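Phosphatase (Thermotoga maritima, PDB 1NF2) is probably a magnesium-dependent phosphatase of the haloacid dehalogenase-like family, binding the metal through aspartates. Local coordinates at residues V229-A234 with I244-N249. Sequence-based numbering, arbitrary orientation.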
ATOM      1  N   VAL A 229     -16.804  -0.442   5.846  1.00 17.50           N
ATOM      2  CA  VAL A 229     -16.870   0.908   6.397  1.00 15.77           C
ATOM      3  C   VAL A 229     -16.057   1.903   5.578  1.00 15.08           C
ATOM      4  O   VAL A 229     -14.853   1.736   5.406  1.00 15.29           O
ATOM      5  CB  VAL A 229     -16.325   0.946   7.857  1.00 13.39           C
ATOM      6  CG1 VAL A 229     -16.592   2.324   8.471  1.00 12.47           C
ATOM      7  CG2 VAL A 229     -16.973  -0.150   8.697  1.00 10.65           C
ATOM      8  N   ALA A 230     -16.729   2.934   5.078  1.00 14.13           N
ATOM      9  CA  ALA A 230     -16.081   3.983   4.296  1.00 14.22           C
ATOM     10  C   ALA A 230     -15.847   5.184   5.197  1.00 14.35           C
ATOM     11  O   ALA A 230     -16.695   5.515   6.024  1.00 16.23           O
ATOM     12  CB  ALA A 230     -16.965   4.394   3.130  1.00  8.99           C
ATOM     13  N   MET A 231     -14.699   5.829   5.045  1.00 16.33           N
ATOM     14  CA  MET A 231     -14.394   7.005   5.836  1.00 18.36           C
ATOM     15  C   MET A 231     -15.256   8.120   5.250  1.00 19.33           C
ATOM     16  O   MET A 231     -15.640   8.057   4.081  1.00 21.16           O
ATOM     17  CB  MET A 231     -12.899   7.350   5.723  1.00 13.73           C
ATOM     18  CG  MET A 231     -11.971   6.279   6.294  1.00 11.44           C
ATOM     19  SD  MET A 231     -12.527   5.656   7.929  1.00  3.40           S
ATOM     20  CE  MET A 231     -11.315   5.345   8.601  1.00  2.11           C
ATOM     21  N   GLU A 232     -15.593   9.128   6.049  1.00 21.64           N
ATOM     22  CA  GLU A 232     -16.400  10.229   5.524  1.00 20.98           C
ATOM     23  C   GLU A 232     -15.654  10.965   4.396  1.00 21.19           C
ATOM     24  O   GLU A 232     -16.269  11.558   3.517  1.00 20.37           O
ATOM     25  CB  GLU A 232     -16.762  11.227   6.627  1.00 20.75           C
ATOM     26  CG  GLU A 232     -17.583  12.397   6.090  1.00 25.79           C
ATOM     27  CD  GLU A 232     -18.048  13.383   7.157  1.00 29.59           C
ATOM     28  OE1 GLU A 232     -18.534  14.471   6.767  1.00 31.13           O
ATOM     29  OE2 GLU A 232     -17.943  13.077   8.370  1.00 30.29           O
ATOM     30  N   ASN A 233     -14.331  10.926   4.431  1.00 20.36           N
ATOM     31  CA  ASN A 233     -13.529  11.586   3.409  1.00 22.94           C
ATOM     32  C   ASN A 233     -13.327  10.700   2.167  1.00 23.92           C
ATOM     33  O   ASN A 233     -12.640  11.098   1.233  1.00 24.47           O
ATOM     34  CB  ASN A 233     -12.168  11.973   4.001  1.00 16.79           C
ATOM     35  CG  ASN A 233     -11.601  10.889   4.888  1.00 19.60           C
ATOM     36  OD1 ASN A 233     -12.143  10.611   5.963  1.00 21.84           O
ATOM     37  ND2 ASN A 233     -10.520  10.253   4.441  1.00 19.23           N
ATOM     38  N   ALA A 234     -13.931   9.513   2.155  1.00 23.44           N
ATOM     39  CA  ALA A 234     -13.782   8.587   1.030  1.00 24.65           C
ATOM     40  C   ALA A 234     -14.382   9.136  -0.253  1.00 26.69           C
ATOM     41  O   ALA A 234     -15.277   9.976  -0.207  1.00 27.71           O
ATOM     42  CB  ALA A 234     -14.437   7.253   1.362  1.00 18.50           C
ATOM     43  N   ILE A 244     -21.494   1.186   5.962  1.00 18.36           N
ATOM     44  CA  ILE A 244     -21.586   2.313   6.884  1.00 19.82           C
ATOM     45  C   ILE A 244     -20.521   3.345   6.539  1.00 18.49           C
ATOM     46  O   ILE A 244     -19.404   2.989   6.173  1.00 19.84           O
ATOM     47  CB  ILE A 244     -21.310   1.869   8.350  1.00 28.30           C
ATOM     48  CG1 ILE A 244     -22.200   0.680   8.727  1.00 27.81           C
ATOM     49  CG2 ILE A 244     -21.538   3.047   9.295  1.00 28.93           C
ATOM     50  CD1 ILE A 244     -23.682   0.999   8.766  1.00 34.78           C
ATOM     51  N   VAL A 245     -20.863   4.623   6.652  1.00 18.38           N
ATOM     52  CA  VAL A 245     -19.893   5.689   6.409  1.00 20.02           C
ATOM     53  C   VAL A 245     -19.705   6.388   7.759  1.00 18.46           C
ATOM     54  O   VAL A 245     -20.595   7.066   8.268  1.00 18.92           O
ATOM     55  CB  VAL A 245     -20.385   6.677   5.325  1.00 22.59           C
ATOM     56  CG1 VAL A 245     -21.848   6.939   5.498  1.00 28.37           C
ATOM     57  CG2 VAL A 245     -19.592   7.990   5.404  1.00 23.35           C
ATOM     58  N   THR A 246     -18.538   6.178   8.341  1.00 16.47           N
ATOM     59  CA  THR A 246     -18.212   6.726   9.640  1.00 18.33           C
ATOM     60  C   THR A 246     -17.713   8.156   9.507  1.00 20.67           C
ATOM     61  O   THR A 246     -17.946   8.817   8.485  1.00 20.46           O
ATOM     62  CB  THR A 246     -17.153   5.831  10.334  1.00 16.63           C
ATOM     63  OG1 THR A 246     -16.919   6.296  11.671  1.00 17.73           O
ATOM     64  CG2 THR A 246     -15.838   5.824   9.542  1.00 12.75           C
ATOM     65  N   LEU A 247     -17.044   8.639  10.546  1.00 24.27           N
ATOM     66  CA  LEU A 247     -16.512   9.987  10.541  1.00 25.41           C
ATOM     67  C   LEU A 247     -15.256  10.054   9.683  1.00 26.36           C
ATOM     68  O   LEU A 247     -14.842   9.077   9.055  1.00 24.80           O
ATOM     69  CB  LEU A 247     -16.173  10.434  11.963  1.00 31.06           C
ATOM     70  CG  LEU A 247     -17.333  10.462  12.963  1.00 34.26           C
ATOM     71  CD1 LEU A 247     -16.824  10.949  14.310  1.00 34.92           C
ATOM     72  CD2 LEU A 247     -18.445  11.369  12.447  1.00 34.78           C
ATOM     73  N   THR A 248     -14.646  11.225   9.685  1.00 17.49           N
ATOM     74  CA  THR A 248     -13.441  11.492   8.928  1.00 16.89           C
ATOM     75  C   THR A 248     -12.208  10.883   9.607  1.00 16.59           C
ATOM     76  O   THR A 248     -12.250  10.528  10.783  1.00 14.89           O
ATOM     77  CB  THR A 248     -13.303  13.025   8.771  1.00 27.00           C
ATOM     78  OG1 THR A 248     -13.366  13.369   7.384  1.00 30.44           O
ATOM     79  CG2 THR A 248     -12.036  13.529   9.400  1.00 24.02           C
ATOM     80  N   ASN A 249     -11.113  10.756   8.864  1.00 23.49           N
ATOM     81  CA  ASN A 249      -9.887  10.198   9.419  1.00 25.34           C
ATOM     82  C   ASN A 249      -9.177  11.201  10.331  1.00 26.32           C
ATOM     83  O   ASN A 249      -8.288  10.834  11.096  1.00 27.37           O
ATOM     84  CB  ASN A 249      -8.934   9.745   8.297  1.00 20.93           C
ATOM     85  CG  ASN A 249      -8.401  10.904   7.468  1.00 17.14           C
ATOM     86  OD1 ASN A 249      -7.196  10.991   7.203  1.00 19.89           O
ATOM     87  ND2 ASN A 249      -9.291  11.791   7.046  1.00 10.51           N
TER
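Val229 and Ala230 pair in parallel with Ile244 and Val245 at the margin of the HAD-type core sheet, where strand 227-230, helix 236-241 and strand 244-245 make a beta-alpha-beta unit. Ala230 N donates to Ile244 O at 2.9 Å, and Thr246 N returns a bond to Ala230 O at 3.0 Å. The tightly packed part is formed by Val229, Met231 and Thr246. With CG1 anti to the backbone N (chi1 -172°), Val229 brings that methyl within 3.7 Å of Thr246 CG2, while Met231 SD meets the same threonine methyl from alongside. Helix 253-258 covers this cluster through Val254, Tyr256 and Val257, and the Thr246 hydroxyl bonds to Gly253 O. The Ala230 and Val245 face, covered at Ala230 by helix 236-241, opens to solvent at Val245 and Glu232: Val245 CG2 reaches no nearer than 3.9 Å to Glu232 CA, and the extended Glu232 side chain runs out past Leu247. Glu232 N nevertheless points its hydrogen almost straight at Leu247 O, 3.1 Å away, but from well above the carbonyl plane. Beyond the strands, a type I turn from Met231 to Ala234 presents Asn233 beside Asp214, a magnesium ligand; Asn233 ND2 bonds to Gly11 O and Asn233 OD1 accepts from Asn249 N. Replacing Asn233 by an alanine removes the amide and is likely to leave Gly11 O and Asn249 N without that partner. Asn249 N lies 3.1 Å from Asn233 OD1, 41° out of the amide plane.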